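Local coordinates for protein her-1 (Caenorhabditis elegans, PDB 1SZH) that dictates male development, probably acting directly in cell signalling during sex determination, and inhibits the function of the receptor TRA-2A, at residues E25-I30 and I37-D42; D13-C18 and E29-G34; K95-S100 and L109-S114; D72-S77 and I137-L142. The protein carries 2 engineered substitutions. One frame throughout, in Å; residues are numbered along the deposited sequence.

Contact 1: residues E25-I30 and I37-D42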
loop_
_atom_site.group_PDB
_atom_site.type_symbol
_atom_site.label_atom_id
_atom_site.label_comp_id
_atom_site.label_asym_id
_atom_site.label_seq_id
_atom_site.Cartn_x
_atom_site.Cartn_y
_atom_site.Cartn_z
ATOM N N GLU A 25 17.565 -9.352 6.842
ATOM C CA GLU A 25 17.968 -9.271 5.449
ATOM C C GLU A 25 16.774 -9.223 4.540
ATOM O O GLU A 25 16.767 -8.480 3.557
ATOM C CB GLU A 25 18.851 -10.466 5.065
ATOM C CG GLU A 25 20.276 -10.358 5.563
ATOM C CD GLU A 25 21.124 -9.413 4.726
ATOM O OE1 GLU A 25 20.800 -8.209 4.649
ATOM O OE2 GLU A 25 22.127 -9.880 4.143
ATOM N N CYS A 26 15.760 -10.020 4.850
ATOM C CA CYS A 26 14.562 -10.034 4.029
ATOM C C CYS A 26 13.865 -8.678 4.095
ATOM O O CYS A 26 13.414 -8.163 3.078
ATOM C CB CYS A 26 13.584 -11.137 4.475
ATOM S SG CYS A 26 12.109 -11.253 3.452
ATOM N N CYS A 27 13.777 -8.102 5.288
ATOM C CA CYS A 27 13.140 -6.789 5.422
ATOM C C CYS A 27 13.902 -5.718 4.659
ATOM O O CYS A 27 13.305 -4.859 4.014
ATOM C CB CYS A 27 13.011 -6.432 6.903
ATOM S SG CYS A 27 11.592 -7.307 7.584
ATOM N N ILE A 28 15.228 -5.767 4.720
ATOM C CA ILE A 28 16.054 -4.813 3.976
ATOM C C ILE A 28 15.781 -4.997 2.489
ATOM O O ILE A 28 15.629 -4.016 1.752
ATOM C CB ILE A 28 17.541 -5.033 4.304
ATOM C CG1 ILE A 28 17.815 -4.534 5.725
ATOM C CG2 ILE A 28 18.439 -4.293 3.320
ATOM C CD1 ILE A 28 19.143 -4.998 6.302
ATOM N N GLU A 29 15.667 -6.253 2.052
ATOM C CA GLU A 29 15.408 -6.530 0.629
ATOM C C GLU A 29 14.072 -5.992 0.133
ATOM O O GLU A 29 14.009 -5.340 -0.917
ATOM C CB GLU A 29 15.467 -8.031 0.360
ATOM C CG GLU A 29 16.861 -8.615 0.375
ATOM C CD GLU A 29 17.262 -9.182 -0.985
ATOM O OE1 GLU A 29 18.378 -8.879 -1.437
ATOM O OE2 GLU A 29 16.467 -9.944 -1.586
ATOM N N ILE A 30 12.990 -6.243 0.883
ATOM C CA ILE A 30 11.713 -5.736 0.406
ATOM C C ILE A 30 11.672 -4.207 0.456
ATOM O O ILE A 30 10.999 -3.577 -0.353
ATOM C CB ILE A 30 10.514 -6.389 1.147
ATOM C CG1 ILE A 30 10.440 -5.967 2.618
ATOM C CG2 ILE A 30 10.658 -7.916 1.085
ATOM C CD1 ILE A 30 9.612 -4.703 2.874
ATOM N N ILE A 37 5.837 -7.030 2.271
ATOM C CA ILE A 37 6.544 -7.837 3.254
ATOM C C ILE A 37 6.091 -9.308 3.177
ATOM O O ILE A 37 4.899 -9.608 3.279
ATOM C CB ILE A 37 6.242 -7.359 4.695
ATOM C CG1 ILE A 37 6.702 -5.915 4.887
ATOM C CG2 ILE A 37 6.916 -8.300 5.707
ATOM C CD1 ILE A 37 6.047 -5.200 6.080
ATOM N N ARG A 38 7.026 -10.224 2.982
ATOM C CA ARG A 38 6.683 -11.646 2.995
ATOM C C ARG A 38 7.538 -12.122 4.172
ATOM O O ARG A 38 7.084 -12.142 5.328
ATOM C CB ARG A 38 7.056 -12.279 1.653
ATOM C CG ARG A 38 6.150 -11.731 0.534
ATOM C CD ARG A 38 6.278 -12.458 -0.800
ATOM N NE ARG A 38 5.306 -11.938 -1.766
ATOM C CZ ARG A 38 5.200 -12.338 -3.031
ATOM N NH1 ARG A 38 6.008 -13.278 -3.512
ATOM N NH2 ARG A 38 4.280 -11.792 -3.823
ATOM N N CYS A 39 8.767 -12.497 3.890
ATOM C CA CYS A 39 9.701 -12.827 4.931
ATOM C C CYS A 39 9.421 -13.966 5.898
ATOM O O CYS A 39 10.014 -14.012 6.977
ATOM C CB CYS A 39 9.987 -11.531 5.704
ATOM S SG CYS A 39 10.532 -10.204 4.598
ATOM N N GLY A 40 8.519 -14.863 5.541
ATOM C CA GLY A 40 8.275 -15.989 6.419
ATOM C C GLY A 40 7.433 -15.682 7.633
ATOM O O GLY A 40 7.466 -16.414 8.621
ATOM N N TYR A 41 6.690 -14.589 7.572
ATOM C CA TYR A 41 5.806 -14.236 8.673
ATOM C C TYR A 41 4.524 -15.007 8.320
ATOM O O TYR A 41 3.575 -14.437 7.778
ATOM C CB TYR A 41 5.586 -12.708 8.702
ATOM C CG TYR A 41 6.673 -11.914 9.421
ATOM C CD1 TYR A 41 7.490 -10.995 8.734
ATOM C CD2 TYR A 41 6.895 -12.084 10.786
ATOM C CE1 TYR A 41 8.492 -10.268 9.394
ATOM C CE2 TYR A 41 7.893 -11.362 11.458
ATOM C CZ TYR A 41 8.691 -10.464 10.764
ATOM O OH TYR A 41 9.702 -9.803 11.438
ATOM N N ASP A 42 4.535 -16.316 8.613
ATOM C CA ASP A 42 3.428 -17.231 8.304
ATOM C C ASP A 42 2.510 -17.620 9.461
ATOM O O ASP A 42 1.288 -17.661 9.303
ATOM C CB ASP A 42 3.976 -18.532 7.693
ATOM C CG ASP A 42 4.812 -18.298 6.448
ATOM O OD1 ASP A 42 4.321 -17.627 5.513
ATOM O OD2 ASP A 42 5.960 -18.798 6.399
#
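Cys-39 SG is the atom around which this contact gathers: it is bonded to Cys-26 SG at 2.2 Å and has Cys-27 and Ile-30 on its flanks. The disulfide has a torsion of -84° about the S-S bond, close to a right angle and of negative (left-handed) sense. Cys-26 reaches across from helix 24-33 with SG anti to its own backbone N (chi1 -178°). Beside the bridge lies a second sulfur, Cys-27 SG, 4.3 Å from Cys-39 SG but paired with Cys-19. Ile-30 CG2 covers Cys-39 SG at 4.2 Å, while the other branch of Ile-30 ends in CD1, which meets Ile-37 CG1 at 3.7 Å. Ile-37 itself lies against Val-51, Tyr-52 and Leu-55 of helix 47-59. On the loop side, a type I' turn from Arg-38 to Tyr-41 carries Cys-39 at one of its two central positions and Gly-40, also at positive phi, at the other. Arg-23 hydrogen-bonds to Gly-40 O and forms a cation-pi contact with Tyr-41. No hydrogen bond joins 25-30 to 37-42, so a covalent link and apolar packing fasten the loop after helix 24-33 to that helix, a chemistry suited to an oxidised, secreted protein.

Contact 2: residues D13-C18 and E29-G34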
loop_
_atom_site.group_PDB
_atom_site.type_symbol
_atom_site.label_atom_id
_atom_site.label_comp_id
_atom_site.label_asym_id
_atom_site.label_seq_id
_atom_site.Cartn_x
_atom_site.Cartn_y
_atom_site.Cartn_z
ATOM N N ASP A 13 17.991 0.699 9.916
ATOM C CA ASP A 13 17.411 1.051 11.211
ATOM C C ASP A 13 15.967 0.557 11.304
ATOM O O ASP A 13 15.548 0.022 12.336
ATOM C CB ASP A 13 17.454 2.561 11.424
ATOM C CG ASP A 13 16.988 2.971 12.822
ATOM O OD1 ASP A 13 16.078 3.814 12.918
ATOM O OD2 ASP A 13 17.541 2.449 13.818
ATOM N N ALA A 14 15.207 0.726 10.222
ATOM C CA ALA A 14 13.808 0.269 10.223
ATOM C C ALA A 14 13.754 -1.256 10.381
ATOM O O ALA A 14 12.916 -1.774 11.113
ATOM C CB ALA A 14 13.113 0.692 8.927
ATOM N N ALA A 15 14.629 -1.968 9.668
ATOM C CA ALA A 15 14.654 -3.416 9.769
ATOM C C ALA A 15 14.968 -3.854 11.206
ATOM O O ALA A 15 14.332 -4.762 11.740
ATOM C CB ALA A 15 15.687 -4.004 8.791
ATOM N N GLU A 16 15.938 -3.188 11.822
ATOM C CA GLU A 16 16.339 -3.515 13.195
ATOM C C GLU A 16 15.223 -3.276 14.212
ATOM O O GLU A 16 15.083 -4.028 15.185
ATOM C CB GLU A 16 17.567 -2.681 13.579
ATOM C CG GLU A 16 18.812 -3.010 12.756
ATOM C CD GLU A 16 19.821 -1.867 12.720
ATOM O OE1 GLU A 16 19.735 -0.967 13.583
ATOM O OE2 GLU A 16 20.707 -1.874 11.832
ATOM N N LYS A 17 14.429 -2.240 13.993
ATOM C CA LYS A 17 13.353 -1.892 14.909
ATOM C C LYS A 17 12.066 -2.649 14.686
ATOM O O LYS A 17 11.247 -2.780 15.589
ATOM C CB LYS A 17 13.040 -0.393 14.797
ATOM C CG LYS A 17 14.187 0.498 15.283
ATOM C CD LYS A 17 13.890 1.962 15.094
ATOM C CE LYS A 17 14.990 2.811 15.765
ATOM N NZ LYS A 17 14.777 4.265 15.535
ATOM N N CYS A 18 11.905 -3.197 13.491
ATOM C CA CYS A 18 10.644 -3.828 13.145
ATOM C C CYS A 18 10.603 -5.313 12.824
ATOM O O CYS A 18 9.547 -5.918 12.930
ATOM C CB CYS A 18 10.061 -3.087 11.943
ATOM S SG CYS A 18 9.891 -1.300 12.184
ATOM N N GLU A 29 15.667 -6.253 2.052
ATOM C CA GLU A 29 15.408 -6.530 0.629
ATOM C C GLU A 29 14.072 -5.992 0.133
ATOM O O GLU A 29 14.009 -5.340 -0.917
ATOM C CB GLU A 29 15.467 -8.031 0.360
ATOM C CG GLU A 29 16.861 -8.615 0.375
ATOM C CD GLU A 29 17.262 -9.182 -0.985
ATOM O OE1 GLU A 29 18.378 -8.879 -1.437
ATOM O OE2 GLU A 29 16.467 -9.944 -1.586
ATOM N N ILE A 30 12.990 -6.243 0.883
ATOM C CA ILE A 30 11.713 -5.736 0.406
ATOM C C ILE A 30 11.672 -4.207 0.456
ATOM O O ILE A 30 10.999 -3.577 -0.353
ATOM C CB ILE A 30 10.514 -6.389 1.147
ATOM C CG1 ILE A 30 10.440 -5.967 2.618
ATOM C CG2 ILE A 30 10.658 -7.916 1.085
ATOM C CD1 ILE A 30 9.612 -4.703 2.874
ATOM N N MET A 31 12.423 -3.592 1.360
ATOM C CA MET A 31 12.439 -2.129 1.359
ATOM C C MET A 31 13.217 -1.568 0.160
ATOM O O MET A 31 12.780 -0.613 -0.485
ATOM C CB MET A 31 13.038 -1.590 2.661
ATOM C CG MET A 31 12.052 -1.707 3.826
ATOM S SD MET A 31 12.662 -0.942 5.361
ATOM C CE MET A 31 13.552 -2.334 6.073
ATOM N N LYS A 32 14.369 -2.161 -0.153
ATOM C CA LYS A 32 15.162 -1.619 -1.262
ATOM C C LYS A 32 14.518 -1.894 -2.612
ATOM O O LYS A 32 14.692 -1.102 -3.530
ATOM C CB LYS A 32 16.614 -2.151 -1.220
ATOM C CG LYS A 32 16.838 -3.540 -1.780
ATOM C CD LYS A 32 18.332 -3.969 -1.555
ATOM C CE LYS A 32 18.711 -5.148 -2.439
ATOM N NZ LYS A 32 20.088 -5.626 -2.131
ATOM N N PHE A 33 13.773 -2.985 -2.711
ATOM C CA PHE A 33 13.094 -3.330 -3.960
ATOM C C PHE A 33 11.709 -2.713 -4.029
ATOM O O PHE A 33 11.102 -2.669 -5.095
ATOM C CB PHE A 33 12.973 -4.860 -4.124
ATOM C CG PHE A 33 14.239 -5.520 -4.586
ATOM C CD1 PHE A 33 14.975 -6.334 -3.728
ATOM C CD2 PHE A 33 14.674 -5.349 -5.885
ATOM C CE1 PHE A 33 16.149 -6.961 -4.175
ATOM C CE2 PHE A 33 15.835 -5.973 -6.337
ATOM C CZ PHE A 33 16.567 -6.784 -5.470
ATOM N N GLY A 34 11.196 -2.210 -2.904
ATOM C CA GLY A 34 9.881 -1.618 -2.934
ATOM C C GLY A 34 8.785 -2.654 -3.152
ATOM O O GLY A 34 7.938 -2.476 -4.019
#
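Met-31 sends CG off anti to its carbonyl carbon, runs on extended to SD, and then bends at chi3 (-88°), which turns CE toward Ala-15 while SD stays over Ala-14. The sulfur lies 3.9 Å from Ala-14 CB. The methyl beyond it sits 3.8 Å from Ala-15 CB and equally far from Ala-15 N, so the end of the thioether lies against the backbone of helix 8-18 as well as its methyl groups. Two neighbouring alanines give a low surface there, and one long side chain from helix 24-33 is enough to bridge it. This is buried helix-to-helix packing between the first two helices of what is probably the overhand three-helix bundle; the third, helix 47-59, covers Ala-14 with Leu-55 and Val-58, and Cys-54 on it is disulfide-bonded to Cys-18. Just past Met-31, helix 24-33 ends in a Schellman motif in which Gly-34, with phi 69°, is the C-prime residue and its N makes a weak bond to Met-31 O. Ser-102 OG is also hydrogen-bonded to Met-31 O. On helix 8-18, one turn apart, Lys-17 NZ bridges to Asp-13 OD1 at 3.0 Å, on the syn lone pair of that oxygen.

Contact 3: residues K95-S100 and L109-S114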
loop_
_atom_site.group_PDB
_atom_site.type_symbol
_atom_site.label_atom_id
_atom_site.label_comp_id
_atom_site.label_asym_id
_atom_site.label_seq_id
_atom_site.Cartn_x
_atom_site.Cartn_y
_atom_site.Cartn_z
ATOM N N LYS A 95 -2.636 -3.163 -5.663
ATOM C CA LYS A 95 -2.533 -3.938 -4.426
ATOM C C LYS A 95 -1.076 -4.112 -4.005
ATOM O O LYS A 95 -0.754 -4.023 -2.806
ATOM C CB LYS A 95 -3.200 -5.298 -4.589
ATOM C CG LYS A 95 -4.715 -5.220 -4.733
ATOM C CD LYS A 95 -5.318 -6.610 -4.945
ATOM C CE LYS A 95 -6.841 -6.558 -4.921
ATOM N NZ LYS A 95 -7.383 -7.929 -5.179
ATOM N N ASN A 96 -0.194 -4.355 -4.976
ATOM C CA ASN A 96 1.218 -4.519 -4.655
ATOM C C ASN A 96 1.805 -3.200 -4.141
ATOM O O ASN A 96 2.468 -3.188 -3.117
ATOM C CB ASN A 96 1.997 -5.004 -5.882
ATOM C CG ASN A 96 1.796 -6.490 -6.142
ATOM O OD1 ASN A 96 1.643 -7.280 -5.201
ATOM N ND2 ASN A 96 1.811 -6.882 -7.412
ATOM N N LEU A 97 1.552 -2.102 -4.839
ATOM C CA LEU A 97 2.080 -0.810 -4.400
ATOM C C LEU A 97 1.577 -0.443 -3.017
ATOM O O LEU A 97 2.349 0.004 -2.164
ATOM C CB LEU A 97 1.659 0.303 -5.380
ATOM C CG LEU A 97 2.336 0.294 -6.749
ATOM C CD1 LEU A 97 1.551 1.194 -7.727
ATOM C CD2 LEU A 97 3.765 0.759 -6.592
ATOM N N MET A 98 0.284 -0.632 -2.792
ATOM C CA MET A 98 -0.318 -0.215 -1.526
ATOM C C MET A 98 0.041 -1.065 -0.333
ATOM O O MET A 98 -0.349 -0.747 0.790
ATOM C CB MET A 98 -1.845 -0.128 -1.686
ATOM C CG MET A 98 -2.284 0.933 -2.724
ATOM S SD MET A 98 -2.052 2.656 -2.161
ATOM C CE MET A 98 -3.460 2.841 -1.028
ATOM N N THR A 99 0.772 -2.153 -0.564
ATOM C CA THR A 99 1.214 -2.989 0.545
ATOM C C THR A 99 2.759 -3.019 0.631
ATOM O O THR A 99 3.323 -3.845 1.344
ATOM C CB THR A 99 0.658 -4.442 0.433
ATOM O OG1 THR A 99 0.971 -4.981 -0.859
ATOM C CG2 THR A 99 -0.857 -4.457 0.638
ATOM N N SER A 100 3.425 -2.106 -0.093
ATOM C CA SER A 100 4.897 -2.008 -0.125
ATOM C C SER A 100 5.257 -0.855 0.830
ATOM O O SER A 100 5.169 0.311 0.472
ATOM C CB SER A 100 5.367 -1.725 -1.557
ATOM O OG SER A 100 5.064 -2.851 -2.373
ATOM N N LEU A 109 0.798 6.700 -5.863
ATOM C CA LEU A 109 -0.345 7.321 -6.500
ATOM C C LEU A 109 -0.096 7.718 -7.941
ATOM O O LEU A 109 -1.002 7.626 -8.772
ATOM C CB LEU A 109 -0.859 8.496 -5.654
ATOM C CG LEU A 109 -1.389 8.100 -4.267
ATOM C CD1 LEU A 109 -1.747 9.362 -3.464
ATOM C CD2 LEU A 109 -2.615 7.199 -4.398
ATOM N N ASP A 110 1.119 8.147 -8.253
ATOM C CA ASP A 110 1.432 8.509 -9.632
ATOM C C ASP A 110 1.304 7.263 -10.516
ATOM O O ASP A 110 0.770 7.333 -11.626
ATOM C CB ASP A 110 2.855 9.072 -9.749
ATOM C CG ASP A 110 2.991 10.454 -9.133
ATOM O OD1 ASP A 110 1.966 11.160 -8.992
ATOM O OD2 ASP A 110 4.134 10.838 -8.805
ATOM N N SER A 111 1.776 6.119 -10.019
ATOM C CA SER A 111 1.726 4.877 -10.806
ATOM C C SER A 111 0.299 4.379 -10.951
ATOM O O SER A 111 -0.107 3.958 -12.035
ATOM C CB SER A 111 2.625 3.806 -10.147
ATOM O OG SER A 111 2.530 2.582 -10.866
ATOM N N ILE A 112 -0.474 4.453 -9.867
ATOM C CA ILE A 112 -1.863 4.024 -9.912
ATOM C C ILE A 112 -2.681 4.955 -10.824
ATOM O O ILE A 112 -3.514 4.500 -11.598
ATOM C CB ILE A 112 -2.452 4.033 -8.481
ATOM C CG1 ILE A 112 -1.761 2.963 -7.640
ATOM C CG2 ILE A 112 -3.982 3.787 -8.523
ATOM C CD1 ILE A 112 -1.945 3.173 -6.117
ATOM N N LYS A 113 -2.463 6.262 -10.726
ATOM C CA LYS A 113 -3.200 7.186 -11.584
ATOM C C LYS A 113 -2.829 6.915 -13.041
ATOM O O LYS A 113 -3.691 6.947 -13.906
ATOM C CB LYS A 113 -2.874 8.640 -11.228
ATOM C CG LYS A 113 -3.707 9.660 -12.012
ATOM C CD LYS A 113 -3.486 11.060 -11.477
ATOM C CE LYS A 113 -4.366 12.082 -12.197
ATOM N NZ LYS A 113 -4.183 13.441 -11.616
ATOM N N SER A 114 -1.557 6.617 -13.303
ATOM C CA SER A 114 -1.151 6.356 -14.678
ATOM C C SER A 114 -1.795 5.106 -15.260
ATOM O O SER A 114 -2.252 5.148 -16.393
ATOM C CB SER A 114 0.367 6.273 -14.772
ATOM O OG SER A 114 0.912 7.574 -14.597
#
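Leu-97 on helix 85-97 and Ile-112 on helix 105-115 bring their CA atoms to 8.3 Å, close enough for their side chains to meet directly. Leu-97 CD1 does most of the touching: it lies 3.8 Å from Ile-112 CG1 and 3.6 Å from Ser-111 OG, so one methyl is shared between a hydrocarbon and a hydroxyl. Ser-111 OG stands anti to its backbone N (chi1 177°), and Arg-93 NH1 offers it a weak hydrogen bond. Met-98, bent at both chi2 and chi3, lays its sulfur 4.0 Å from Ile-112 CD1, and the two side chains cross at about a right angle. This is helix-to-helix packing, probably within the left-handed antiparallel four-helix bundle, and Phe-126 of helix 120-134 lies against the same methionine. A type I turn from Leu-97 to Ser-100 follows. Asn-96 O is gripped from opposite faces of its plane, by Ser-100 OG at 2.7 Å and by Thr-99 N at 3.2 Å, and Thr-99 OG1 donates to Lys-95 O at 2.8 Å. No hydrogen bond crosses from 95-100 to 109-114, so van der Waals packing joins the two.

Contact 4: residues D72-S77 and I137-L142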
loop_
_atom_site.group_PDB
_atom_site.type_symbol
_atom_site.label_atom_id
_atom_site.label_comp_id
_atom_site.label_asym_id
_atom_site.label_seq_id
_atom_site.Cartn_x
_atom_site.Cartn_y
_atom_site.Cartn_z
ATOM N N ASP A 72 -6.024 1.128 3.264
ATOM C CA ASP A 72 -6.421 1.684 1.976
ATOM C C ASP A 72 -6.153 0.724 0.808
ATOM O O ASP A 72 -6.688 0.911 -0.291
ATOM C CB ASP A 72 -5.689 3.010 1.702
ATOM C CG ASP A 72 -6.161 4.153 2.597
ATOM O OD1 ASP A 72 -7.001 3.923 3.491
ATOM O OD2 ASP A 72 -5.660 5.285 2.405
ATOM N N SER A 73 -5.360 -0.321 1.028
ATOM C CA SER A 73 -5.090 -1.231 -0.076
ATOM C C SER A 73 -6.360 -1.945 -0.539
ATOM O O SER A 73 -6.440 -2.381 -1.690
ATOM C CB SER A 73 -4.011 -2.251 0.307
ATOM O OG SER A 73 -4.430 -3.065 1.395
ATOM N N VAL A 74 -7.363 -2.040 0.329
ATOM C CA VAL A 74 -8.606 -2.713 -0.067
ATOM C C VAL A 74 -9.338 -1.923 -1.162
ATOM O O VAL A 74 -10.120 -2.481 -1.931
ATOM C CB VAL A 74 -9.543 -2.914 1.149
ATOM C CG1 VAL A 74 -8.809 -3.638 2.285
ATOM C CG2 VAL A 74 -10.066 -1.593 1.615
ATOM N N CYS A 75 -9.052 -0.635 -1.261
ATOM C CA CYS A 75 -9.694 0.218 -2.265
ATOM C C CYS A 75 -9.277 -0.142 -3.689
ATOM O O CYS A 75 -9.955 0.169 -4.675
ATOM C CB CYS A 75 -9.350 1.677 -1.987
ATOM S SG CYS A 75 -9.884 2.274 -0.371
ATOM N N CYS A 76 -8.139 -0.809 -3.801
ATOM C CA CYS A 76 -7.614 -1.195 -5.103
ATOM C C CYS A 76 -8.559 -2.084 -5.924
ATOM O O CYS A 76 -8.467 -2.110 -7.153
ATOM C CB CYS A 76 -6.308 -1.955 -4.902
ATOM S SG CYS A 76 -4.934 -0.991 -4.298
ATOM N N SER A 77 -9.441 -2.813 -5.249
ATOM C CA SER A 77 -10.355 -3.716 -5.923
ATOM C C SER A 77 -11.222 -3.020 -6.944
ATOM O O SER A 77 -11.704 -3.655 -7.887
ATOM C CB SER A 77 -11.246 -4.425 -4.898
ATOM O OG SER A 77 -10.443 -5.255 -4.079
ATOM N N ILE A 137 -15.264 5.105 8.150
ATOM C CA ILE A 137 -16.095 4.040 7.600
ATOM C C ILE A 137 -15.231 2.809 7.340
ATOM O O ILE A 137 -14.193 2.901 6.673
ATOM C CB ILE A 137 -16.735 4.448 6.254
ATOM C CG1 ILE A 137 -17.553 5.737 6.421
ATOM C CG2 ILE A 137 -17.581 3.308 5.718
ATOM C CD1 ILE A 137 -18.737 5.601 7.358
ATOM N N LYS A 138 -15.626 1.666 7.892
ATOM C CA LYS A 138 -14.901 0.422 7.638
ATOM C C LYS A 138 -15.347 0.127 6.208
ATOM O O LYS A 138 -16.395 -0.455 5.991
ATOM C CB LYS A 138 -15.378 -0.693 8.580
ATOM C CG LYS A 138 -14.762 -2.045 8.270
ATOM C CD LYS A 138 -15.279 -3.143 9.184
ATOM C CE LYS A 138 -14.510 -4.441 8.955
ATOM N NZ LYS A 138 -14.597 -4.894 7.537
ATOM N N ILE A 139 -14.547 0.543 5.230
ATOM C CA ILE A 139 -14.916 0.386 3.825
ATOM C C ILE A 139 -15.343 -0.989 3.324
ATOM O O ILE A 139 -16.147 -1.075 2.389
ATOM C CB ILE A 139 -13.809 0.950 2.911
ATOM C CG1 ILE A 139 -12.441 0.440 3.365
ATOM C CG2 ILE A 139 -13.878 2.466 2.929
ATOM C CD1 ILE A 139 -11.271 1.030 2.591
ATOM N N GLU A 140 -14.820 -2.053 3.935
ATOM C CA GLU A 140 -15.190 -3.413 3.563
ATOM C C GLU A 140 -16.693 -3.646 3.751
ATOM O O GLU A 140 -17.273 -4.557 3.152
ATOM C CB GLU A 140 -14.398 -4.416 4.411
ATOM C CG GLU A 140 -12.889 -4.224 4.335
ATOM C CD GLU A 140 -12.328 -3.393 5.482
ATOM O OE1 GLU A 140 -12.940 -2.365 5.850
ATOM O OE2 GLU A 140 -11.259 -3.772 6.008
ATOM N N VAL A 141 -17.321 -2.811 4.576
ATOM C CA VAL A 141 -18.757 -2.893 4.853
ATOM C C VAL A 141 -19.609 -2.456 3.648
ATOM O O VAL A 141 -20.729 -2.942 3.440
ATOM C CB VAL A 141 -19.111 -1.998 6.084
ATOM C CG1 VAL A 141 -20.633 -1.899 6.278
ATOM C CG2 VAL A 141 -18.452 -2.565 7.339
ATOM N N LEU A 142 -19.066 -1.533 2.858
ATOM C CA LEU A 142 -19.744 -0.994 1.677
ATOM C C LEU A 142 -19.095 -1.497 0.394
ATOM O O LEU A 142 -17.883 -1.674 0.339
ATOM C CB LEU A 142 -19.646 0.530 1.661
ATOM C CG LEU A 142 -20.228 1.343 2.829
ATOM C CD1 LEU A 142 -19.925 2.814 2.632
ATOM C CD2 LEU A 142 -21.727 1.129 2.880
#
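Unusually, both partners here are 3-10 in character: Val-74 and Cys-75 belong to a long 3-10 helix, and Ile-139 starts a short 3-10 turn after helix 120-134. The extended 3-10 helix is a distinctive element of this fold, and its i to i+3 bonding is plain in Cys-75 N to Asp-72 O at 3.0 Å and Cys-76 N to Ser-73 O at 3.1 Å. Ile-139 points its longer branch at it. CG1 takes the position between backbone N and carbonyl carbon (chi1 47°), and the side chains of Ile-139 and Val-74 meet at a slant. CD1 continues toward Cys-75 SG, but Ile-139 CD1 and Val-74 CG2 are modelled too close to be believed, so their relative placement is doubtful. The sulfur is itself tied to Cys-129 by a disulfide, and Cys-76 to Cys-94, so neighbouring cysteines bind the 3-10 helix to helices 120-134 and 85-97. Asp-72 adds salt bridges to Arg-130 and Arg-133. Ile-139 also rests on Cys-129 and Arg-133. At the exposed margin Glu-140 folds its carboxylate back, OE2 lying 4.5 Å from Val-74 CG1 while OE1 pairs with Lys-138 NZ at 3.5 Å.

How the contacts relate
From the N terminus, contact 2 comes first, closing the loop between helices 8-18 and 24-33. Contact 1 opens on helix 24-33 before contact 2 has closed, so the two overlap, share Glu-29 and Ile-30, and touch through Ile-28 and Cys-27 on Ala-15. Together they tie the first two helices to the loop that leads into helix 47-59. Farther on, contact 4 closes a long loop from 72-77 to 137-142, and contact 3, joining 95-100 to 109-114, is nested within it. Met-98 connects those two by packing on Asp-72, Ser-73 and Cys-76. Between the halves, Gly-34 of contact 2 meets Ser-100 of contact 3 through a weak hydrogen bond, whereas contacts 1 and 4 lie about 25 Å apart, centre to centre.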